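Local coordinates for protein dihydroorotase (Saccharomyces cerevisiae S288C, PDB 6L0A) that catalyses the zinc-dependent, reversible cyclisation of N-carbamoyl-L-aspartate to dihydroorotate, the third step of de novo pyrimidine biosynthesis, at residues M72-L84 with A110-F124. Sequence-based numbering, arbitrary orientation.
Sequences MSFYLSKDLTPDL and AGVDPNDFSAFYPIF
Leu76 is the apolar hub between 72-84 and 110-124, its two methyls shared among four side chains, illustrating an apolar core with water-bridged carbonyls at its margin. With CG anti to the backbone N (chi1 -171°), the side chain reaches across: CD1 lies 3.8 Å from Phe120 CD1 and meets Ile123 CG2, while CD2 sits over one face of the Phe120 ring, at the edge of the Phe124 ring and against Val112 CG1. Ile123 CD1 packs on the backbone leading into helix 82-90, 3.5 Å from Thr81 C, and Pro82 CG rests 3.8 Å from Pro122 CB, the prolines side by side.

The hydrogen bonding between the segments runs through water. One water donates to Leu76 O (3.1 Å) and Ala110 O; a second accepts from Lys78 N and donates to Ala110 O; a third joins Lys78 NZ to Gly111 O, which it meets at 2.7 Å. The Tyr75 ring turns its edge to Ala110, and its hydroxyl is hydrogen-bonded to Asn107 O. A phenylalanine in its place would probably leave Asn107 O without this partner and the ring less fixed beside Ala110.

In this TIM-barrel-type hydrolase the contact runs from near the active site (Tyr75 side chain about 8 Å from that of His16) outward to the starts of helices 82-90 and 121-130. Tyr100 packs against Tyr75, and helix 156-170 touches Phe117 and Phe124.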
ATOM      1  N   MET C  72      -9.160 -31.236   0.140  1.00 13.91           N
ATOM      2  CA  MET C  72      -9.563 -30.499   1.331  1.00 16.23           C
ATOM      3  C   MET C  72      -8.395 -30.354   2.300  1.00 17.08           C
ATOM      4  O   MET C  72      -7.407 -31.089   2.222  1.00 16.29           O
ATOM      5  CB  MET C  72     -10.731 -31.197   2.026  1.00 16.50           C
ATOM      6  CG  MET C  72     -11.915 -31.511   1.098  1.00 16.15           C
ATOM      7  SD  MET C  72     -12.680 -30.048   0.340  1.00 16.57           S
ATOM      8  CE  MET C  72     -13.339 -29.196   1.776  1.00 16.19           C
ATOM      9  N   SER C  73      -8.525 -29.408   3.233  1.00 13.28           N
ATOM     10  CA  SER C  73      -7.468 -29.163   4.203  1.00 11.61           C
ATOM     11  C   SER C  73      -8.045 -28.869   5.584  1.00 13.26           C
ATOM     12  O   SER C  73      -9.200 -28.463   5.745  1.00 14.18           O
ATOM     13  CB  SER C  73      -6.577 -27.977   3.793  1.00 13.56           C
ATOM     14  OG  SER C  73      -7.367 -26.798   3.685  1.00 12.26           O
ATOM     15  N   PHE C  74      -7.198 -29.090   6.586  1.00 13.95           N
ATOM     16  CA  PHE C  74      -7.394 -28.574   7.929  1.00 12.52           C
ATOM     17  C   PHE C  74      -6.633 -27.260   8.106  1.00 12.78           C
ATOM     18  O   PHE C  74      -5.617 -27.004   7.456  1.00 16.00           O
ATOM     19  CB  PHE C  74      -6.887 -29.569   8.986  1.00 15.32           C
ATOM     20  CG  PHE C  74      -7.857 -30.680   9.324  1.00 14.26           C
ATOM     21  CD1 PHE C  74      -9.228 -30.518   9.161  1.00 17.28           C
ATOM     22  CD2 PHE C  74      -7.383 -31.870   9.850  1.00 20.32           C
ATOM     23  CE1 PHE C  74     -10.113 -31.545   9.502  1.00 19.78           C
ATOM     24  CE2 PHE C  74      -8.246 -32.903  10.184  1.00 21.44           C
ATOM     25  CZ  PHE C  74      -9.613 -32.744  10.015  1.00 20.54           C
ATOM     26  N   TYR C  75      -7.125 -26.449   9.032  1.00 11.72           N
ATOM     27  CA  TYR C  75      -6.465 -25.226   9.479  1.00 12.52           C
ATOM     28  C   TYR C  75      -5.555 -25.566  10.655  1.00 14.93           C
ATOM     29  O   TYR C  75      -5.979 -26.253  11.587  1.00 16.61           O
ATOM     30  CB  TYR C  75      -7.566 -24.250   9.878  1.00 13.85           C
ATOM     31  CG  TYR C  75      -7.247 -22.855  10.341  1.00 13.19           C
ATOM     32  CD1 TYR C  75      -6.741 -22.613  11.616  1.00 16.32           C
ATOM     33  CD2 TYR C  75      -7.559 -21.764   9.537  1.00 13.04           C
ATOM     34  CE1 TYR C  75      -6.517 -21.310  12.054  1.00 17.50           C
ATOM     35  CE2 TYR C  75      -7.343 -20.466   9.966  1.00 12.17           C
ATOM     36  CZ  TYR C  75      -6.818 -20.246  11.218  1.00 15.55           C
ATOM     37  OH  TYR C  75      -6.613 -18.953  11.640  1.00 14.97           O
ATOM     38  N   LEU C  76      -4.304 -25.109  10.613  1.00 13.28           N
ATOM     39  CA  LEU C  76      -3.364 -25.457  11.686  1.00 14.38           C
ATOM     40  C   LEU C  76      -3.723 -24.659  12.937  1.00 20.20           C
ATOM     41  O   LEU C  76      -3.432 -23.464  13.036  1.00 17.52           O
ATOM     42  CB  LEU C  76      -1.922 -25.206  11.253  1.00 14.87           C
ATOM     43  CG  LEU C  76      -0.838 -25.734  12.223  1.00 17.50           C
ATOM     44  CD1 LEU C  76      -0.907 -27.239  12.310  1.00 17.91           C
ATOM     45  CD2 LEU C  76       0.567 -25.318  11.794  1.00 17.72           C
ATOM     46  N   SER C  77      -4.352 -25.310  13.910  1.00 25.94           N
ATOM     47  CA  SER C  77      -4.870 -24.586  15.065  1.00 25.16           C
ATOM     48  C   SER C  77      -4.460 -25.269  16.360  1.00 23.51           C
ATOM     49  O   SER C  77      -4.004 -26.414  16.373  1.00 23.92           O
ATOM     50  CB  SER C  77      -6.399 -24.440  15.021  1.00 27.01           C
ATOM     51  OG  SER C  77      -7.057 -25.511  15.666  1.00 30.85           O
ATOM     52  N   LYS C  78      -4.619 -24.515  17.449  1.00 28.43           N
ATOM     53  CA  LYS C  78      -4.352 -25.047  18.782  1.00 32.74           C
ATOM     54  C   LYS C  78      -5.107 -26.333  19.070  1.00 32.47           C
ATOM     55  O   LYS C  78      -4.614 -27.158  19.848  1.00 34.16           O
ATOM     56  CB  LYS C  78      -4.772 -23.999  19.832  1.00 31.00           C
ATOM     57  CG  LYS C  78      -3.910 -22.767  19.930  1.00 38.00           C
ATOM     58  CD  LYS C  78      -4.520 -21.831  20.961  1.00 39.09           C
ATOM     59  CE  LYS C  78      -5.101 -20.621  20.285  1.00 34.74           C
ATOM     60  NZ  LYS C  78      -4.046 -19.969  19.470  1.00 39.62           N
ATOM     61  N   ASP C  79      -6.258 -26.531  18.425  1.00 31.43           N
ATOM     62  CA  ASP C  79      -7.143 -27.640  18.734  1.00 26.85           C
ATOM     63  C   ASP C  79      -6.746 -28.932  18.032  1.00 31.14           C
ATOM     64  O   ASP C  79      -7.184 -30.010  18.448  1.00 34.05           O
ATOM     65  CB  ASP C  79      -8.579 -27.262  18.362  1.00 38.06           C
ATOM     66  CG  ASP C  79      -9.056 -26.009  19.087  1.00 44.07           C
ATOM     67  OD1 ASP C  79      -8.590 -25.762  20.223  1.00 50.75           O
ATOM     68  OD2 ASP C  79      -9.869 -25.255  18.513  1.00 43.85           O
ATOM     69  N   LEU C  80      -5.914 -28.851  16.996  1.00 24.16           N
ATOM     70  CA  LEU C  80      -5.529 -30.037  16.241  1.00 27.63           C
ATOM     71  C   LEU C  80      -4.699 -30.992  17.098  1.00 30.07           C
ATOM     72  O   LEU C  80      -3.902 -30.572  17.946  1.00 28.35           O
ATOM     73  CB  LEU C  80      -4.735 -29.620  15.003  1.00 26.61           C
ATOM     74  CG  LEU C  80      -5.396 -29.707  13.633  1.00 27.64           C
ATOM     75  CD1 LEU C  80      -6.779 -29.069  13.649  1.00 34.96           C
ATOM     76  CD2 LEU C  80      -4.501 -29.025  12.603  1.00 18.89           C
ATOM     77  N   THR C  81      -4.899 -32.292  16.879  1.00 24.91           N
ATOM     78  CA  THR C  81      -4.144 -33.315  17.588  1.00 29.61           C
ATOM     79  C   THR C  81      -3.624 -34.342  16.597  1.00 25.29           C
ATOM     80  O   THR C  81      -4.255 -34.584  15.561  1.00 25.13           O
ATOM     81  CB  THR C  81      -4.986 -34.028  18.662  1.00 28.39           C
ATOM     82  OG1 THR C  81      -5.953 -34.881  18.034  1.00 29.44           O
ATOM     83  CG2 THR C  81      -5.692 -33.009  19.561  1.00 31.74           C
ATOM     84  N   PRO C  82      -2.473 -34.958  16.889  1.00 24.50           N
ATOM     85  CA  PRO C  82      -1.930 -35.977  15.971  1.00 22.11           C
ATOM     86  C   PRO C  82      -2.897 -37.104  15.661  1.00 27.30           C
ATOM     87  O   PRO C  82      -2.921 -37.608  14.532  1.00 26.03           O
ATOM     88  CB  PRO C  82      -0.684 -36.487  16.713  1.00 26.19           C
ATOM     89  CG  PRO C  82      -0.272 -35.347  17.592  1.00 21.16           C
ATOM     90  CD  PRO C  82      -1.552 -34.659  18.003  1.00 26.20           C
ATOM     91  N   ASP C  83      -3.703 -37.523  16.637  1.00 26.92           N
ATOM     92  CA  ASP C  83      -4.664 -38.589  16.371  1.00 28.56           C
ATOM     93  C   ASP C  83      -5.678 -38.149  15.320  1.00 26.30           C
ATOM     94  O   ASP C  83      -6.044 -38.931  14.435  1.00 28.53           O
ATOM     95  CB  ASP C  83      -5.350 -39.009  17.671  1.00 33.48           C
ATOM     96  CG  ASP C  83      -4.383 -39.674  18.647  1.00 49.27           C
ATOM     97  OD1 ASP C  83      -4.409 -40.921  18.750  1.00 56.32           O
ATOM     98  OD2 ASP C  83      -3.587 -38.955  19.301  1.00 51.70           O
ATOM     99  N   LEU C  84      -6.104 -36.880  15.372  1.00 25.91           N
ATOM    100  CA  LEU C  84      -7.049 -36.373  14.380  1.00 26.96           C
ATOM    101  C   LEU C  84      -6.416 -36.308  12.996  1.00 26.36           C
ATOM    102  O   LEU C  84      -7.092 -36.544  11.988  1.00 22.50           O
ATOM    103  CB  LEU C  84      -7.561 -35.000  14.803  1.00 29.10           C
ATOM    104  CG  LEU C  84      -8.404 -34.267  13.759  1.00 32.96           C
ATOM    105  CD1 LEU C  84      -9.583 -35.135  13.305  1.00 33.92           C
ATOM    106  CD2 LEU C  84      -8.887 -32.929  14.288  1.00 30.12           C
ATOM    107  N   ALA C 110      -6.995 -17.151  14.770  1.00 13.96           N
ATOM    108  CA  ALA C 110      -6.758 -18.432  15.421  1.00 15.15           C
ATOM    109  C   ALA C 110      -5.451 -19.101  14.974  1.00 16.18           C
ATOM    110  O   ALA C 110      -5.213 -20.257  15.334  1.00 15.52           O
ATOM    111  CB  ALA C 110      -7.942 -19.369  15.155  1.00 15.94           C
ATOM    112  N   GLY C 111      -4.606 -18.415  14.197  1.00 16.73           N
ATOM    113  CA  GLY C 111      -3.402 -19.009  13.648  1.00 17.40           C
ATOM    114  C   GLY C 111      -2.235 -19.096  14.617  1.00 22.55           C
ATOM    115  O   GLY C 111      -2.394 -18.991  15.835  1.00 20.57           O
ATOM    116  N   VAL C 112      -1.034 -19.272  14.059  1.00 17.45           N
ATOM    117  CA  VAL C 112       0.136 -19.651  14.843  1.00 23.27           C
ATOM    118  C   VAL C 112       1.111 -18.481  14.982  1.00 22.65           C
ATOM    119  O   VAL C 112       1.020 -17.465  14.291  1.00 26.10           O
ATOM    120  CB  VAL C 112       0.869 -20.870  14.247  1.00 25.68           C
ATOM    121  CG1 VAL C 112      -0.107 -21.976  13.914  1.00 28.93           C
ATOM    122  CG2 VAL C 112       1.672 -20.439  13.029  1.00 25.57           C
ATOM    123  N   ASP C 113       2.071 -18.654  15.892  1.00 29.89           N
ATOM    124  CA  ASP C 113       3.251 -17.806  15.969  1.00 30.51           C
ATOM    125  C   ASP C 113       4.388 -18.525  15.260  1.00 28.33           C
ATOM    126  O   ASP C 113       4.918 -19.503  15.808  1.00 27.03           O
ATOM    127  CB  ASP C 113       3.618 -17.523  17.426  1.00 33.86           C
ATOM    128  CG  ASP C 113       4.934 -16.766  17.576  1.00 40.00           C
ATOM    129  OD1 ASP C 113       5.472 -16.254  16.566  1.00 35.82           O
ATOM    130  OD2 ASP C 113       5.424 -16.665  18.725  1.00 44.70           O
ATOM    131  N   PRO C 114       4.797 -18.099  14.058  1.00 22.11           N
ATOM    132  CA  PRO C 114       5.851 -18.826  13.333  1.00 22.72           C
ATOM    133  C   PRO C 114       7.231 -18.698  13.951  1.00 34.31           C
ATOM    134  O   PRO C 114       8.192 -19.247  13.392  1.00 34.84           O
ATOM    135  CB  PRO C 114       5.821 -18.188  11.937  1.00 24.63           C
ATOM    136  CG  PRO C 114       5.280 -16.816  12.171  1.00 25.03           C
ATOM    137  CD  PRO C 114       4.308 -16.927  13.310  1.00 25.34           C
ATOM    138  N   ASN C 115       7.372 -17.979  15.068  1.00 29.95           N
ATOM    139  CA  ASN C 115       8.654 -17.935  15.763  1.00 36.90           C
ATOM    140  C   ASN C 115       8.841 -19.125  16.687  1.00 40.28           C
ATOM    141  O   ASN C 115       9.984 -19.451  17.036  1.00 39.38           O
ATOM    142  CB  ASN C 115       8.792 -16.642  16.572  1.00 32.54           C
ATOM    143  CG  ASN C 115       8.995 -15.433  15.698  1.00 37.39           C
ATOM    144  OD1 ASN C 115       9.649 -15.501  14.656  1.00 36.98           O
ATOM    145  ND2 ASN C 115       8.425 -14.312  16.113  1.00 44.51           N
ATOM    146  N   ASP C 116       7.742 -19.767  17.098  1.00 33.81           N
ATOM    147  CA  ASP C 116       7.764 -20.972  17.923  1.00 36.47           C
ATOM    148  C   ASP C 116       6.780 -21.970  17.297  1.00 37.16           C
ATOM    149  O   ASP C 116       5.609 -22.050  17.687  1.00 31.09           O
ATOM    150  CB  ASP C 116       7.423 -20.645  19.375  1.00 42.42           C
ATOM    151  CG  ASP C 116       7.878 -21.727  20.341  1.00 43.35           C
ATOM    152  OD1 ASP C 116       7.609 -22.918  20.067  1.00 44.35           O
ATOM    153  OD2 ASP C 116       8.496 -21.386  21.373  1.00 45.16           O
ATOM    154  N   PHE C 117       7.268 -22.708  16.297  1.00 30.88           N
ATOM    155  CA  PHE C 117       6.552 -23.814  15.670  1.00 29.71           C
ATOM    156  C   PHE C 117       6.693 -25.112  16.449  1.00 35.64           C
ATOM    157  O   PHE C 117       6.067 -26.112  16.075  1.00 26.23           O
ATOM    158  CB  PHE C 117       7.078 -24.056  14.253  1.00 28.91           C
ATOM    159  CG  PHE C 117       6.356 -23.288  13.173  1.00 26.02           C
ATOM    160  CD1 PHE C 117       4.987 -23.393  13.014  1.00 25.58           C
ATOM    161  CD2 PHE C 117       7.070 -22.495  12.285  1.00 22.91           C
ATOM    162  CE1 PHE C 117       4.337 -22.698  11.997  1.00 23.92           C
ATOM    163  CE2 PHE C 117       6.437 -21.807  11.282  1.00 23.19           C
ATOM    164  CZ  PHE C 117       5.066 -21.908  11.130  1.00 23.34           C
ATOM    165  N   SER C 118       7.512 -25.119  17.509  1.00 36.46           N
ATOM    166  CA  SER C 118       7.847 -26.364  18.192  1.00 37.19           C
ATOM    167  C   SER C 118       6.618 -27.045  18.778  1.00 33.25           C
ATOM    168  O   SER C 118       6.563 -28.279  18.830  1.00 35.88           O
ATOM    169  CB  SER C 118       8.871 -26.093  19.295  1.00 35.60           C
ATOM    170  OG  SER C 118       8.235 -25.501  20.416  1.00 39.10           O
ATOM    171  N   ALA C 119       5.632 -26.264  19.230  1.00 35.02           N
ATOM    172  CA  ALA C 119       4.425 -26.838  19.814  1.00 30.94           C
ATOM    173  C   ALA C 119       3.618 -27.645  18.810  1.00 33.52           C
ATOM    174  O   ALA C 119       2.788 -28.463  19.218  1.00 35.57           O
ATOM    175  CB  ALA C 119       3.543 -25.740  20.405  1.00 37.31           C
ATOM    176  N   PHE C 120       3.822 -27.427  17.511  1.00 26.48           N
ATOM    177  CA  PHE C 120       3.115 -28.182  16.488  1.00 25.43           C
ATOM    178  C   PHE C 120       3.950 -29.313  15.909  1.00 22.00           C
ATOM    179  O   PHE C 120       3.493 -29.994  14.995  1.00 21.24           O
ATOM    180  CB  PHE C 120       2.633 -27.227  15.374  1.00 19.52           C
ATOM    181  CG  PHE C 120       1.625 -26.231  15.860  1.00 23.54           C
ATOM    182  CD1 PHE C 120       0.276 -26.551  15.898  1.00 21.88           C
ATOM    183  CD2 PHE C 120       2.032 -25.000  16.358  1.00 24.67           C
ATOM    184  CE1 PHE C 120      -0.648 -25.653  16.385  1.00 28.48           C
ATOM    185  CE2 PHE C 120       1.107 -24.097  16.850  1.00 30.91           C
ATOM    186  CZ  PHE C 120      -0.233 -24.421  16.862  1.00 27.45           C
ATOM    187  N   TYR C 121       5.157 -29.548  16.425  1.00 21.44           N
ATOM    188  CA  TYR C 121       5.975 -30.628  15.880  1.00 20.56           C
ATOM    189  C   TYR C 121       5.294 -31.996  15.964  1.00 20.86           C
ATOM    190  O   TYR C 121       5.453 -32.788  15.020  1.00 21.45           O
ATOM    191  CB  TYR C 121       7.353 -30.630  16.563  1.00 27.76           C
ATOM    192  CG  TYR C 121       8.379 -29.821  15.789  1.00 28.17           C
ATOM    193  CD1 TYR C 121       8.034 -28.605  15.212  1.00 26.57           C
ATOM    194  CD2 TYR C 121       9.678 -30.282  15.618  1.00 23.23           C
ATOM    195  CE1 TYR C 121       8.958 -27.862  14.483  1.00 27.97           C
ATOM    196  CE2 TYR C 121      10.612 -29.551  14.896  1.00 27.97           C
ATOM    197  CZ  TYR C 121      10.243 -28.337  14.327  1.00 29.13           C
ATOM    198  OH  TYR C 121      11.162 -27.597  13.611  1.00 27.51           O
ATOM    199  N   PRO C 122       4.530 -32.330  17.009  1.00 24.53           N
ATOM    200  CA  PRO C 122       3.759 -33.589  16.950  1.00 21.97           C
ATOM    201  C   PRO C 122       2.773 -33.647  15.788  1.00 24.75           C
ATOM    202  O   PRO C 122       2.578 -34.722  15.204  1.00 21.84           O
ATOM    203  CB  PRO C 122       3.050 -33.619  18.308  1.00 24.26           C
ATOM    204  CG  PRO C 122       3.974 -32.879  19.210  1.00 26.96           C
ATOM    205  CD  PRO C 122       4.499 -31.741  18.362  1.00 26.73           C
ATOM    206  N   ILE C 123       2.154 -32.516  15.430  1.00 20.93           N
ATOM    207  CA  ILE C 123       1.289 -32.480  14.250  1.00 18.13           C
ATOM    208  C   ILE C 123       2.095 -32.768  12.992  1.00 20.87           C
ATOM    209  O   ILE C 123       1.707 -33.594  12.158  1.00 19.42           O
ATOM    210  CB  ILE C 123       0.571 -31.123  14.147  1.00 20.99           C
ATOM    211  CG1 ILE C 123      -0.239 -30.817  15.415  1.00 26.14           C
ATOM    212  CG2 ILE C 123      -0.319 -31.082  12.881  1.00 18.86           C
ATOM    213  CD1 ILE C 123      -1.398 -31.764  15.649  1.00 27.45           C
ATOM    214  N   PHE C 124       3.226 -32.072  12.821  1.00 19.07           N
ATOM    215  CA  PHE C 124       4.026 -32.255  11.610  1.00 18.78           C
ATOM    216  C   PHE C 124       4.558 -33.680  11.498  1.00 23.54           C
ATOM    217  O   PHE C 124       4.666 -34.219  10.387  1.00 19.16           O
ATOM    218  CB  PHE C 124       5.190 -31.258  11.582  1.00 21.33           C
ATOM    219  CG  PHE C 124       4.763 -29.819  11.646  1.00 20.33           C
ATOM    220  CD1 PHE C 124       3.525 -29.422  11.163  1.00 19.99           C
ATOM    221  CD2 PHE C 124       5.598 -28.859  12.194  1.00 19.70           C
ATOM    222  CE1 PHE C 124       3.132 -28.089  11.213  1.00 17.02           C
ATOM    223  CE2 PHE C 124       5.200 -27.513  12.263  1.00 22.36           C
ATOM    224  CZ  PHE C 124       3.972 -27.134  11.767  1.00 16.72           C
TER
HETATM  225  O   HOH W   1      -2.913 -22.003  15.742  1.00 26.09           O
HETATM  226  O   HOH W   2      -3.850 -17.551  17.623  1.00 26.40           O
HETATM  227  O   HOH W   3      -6.414 -21.978  17.256  1.00 26.68           O
HETATM  228  O   HOH W   4      -1.160 -21.213  18.023  1.00 29.43           O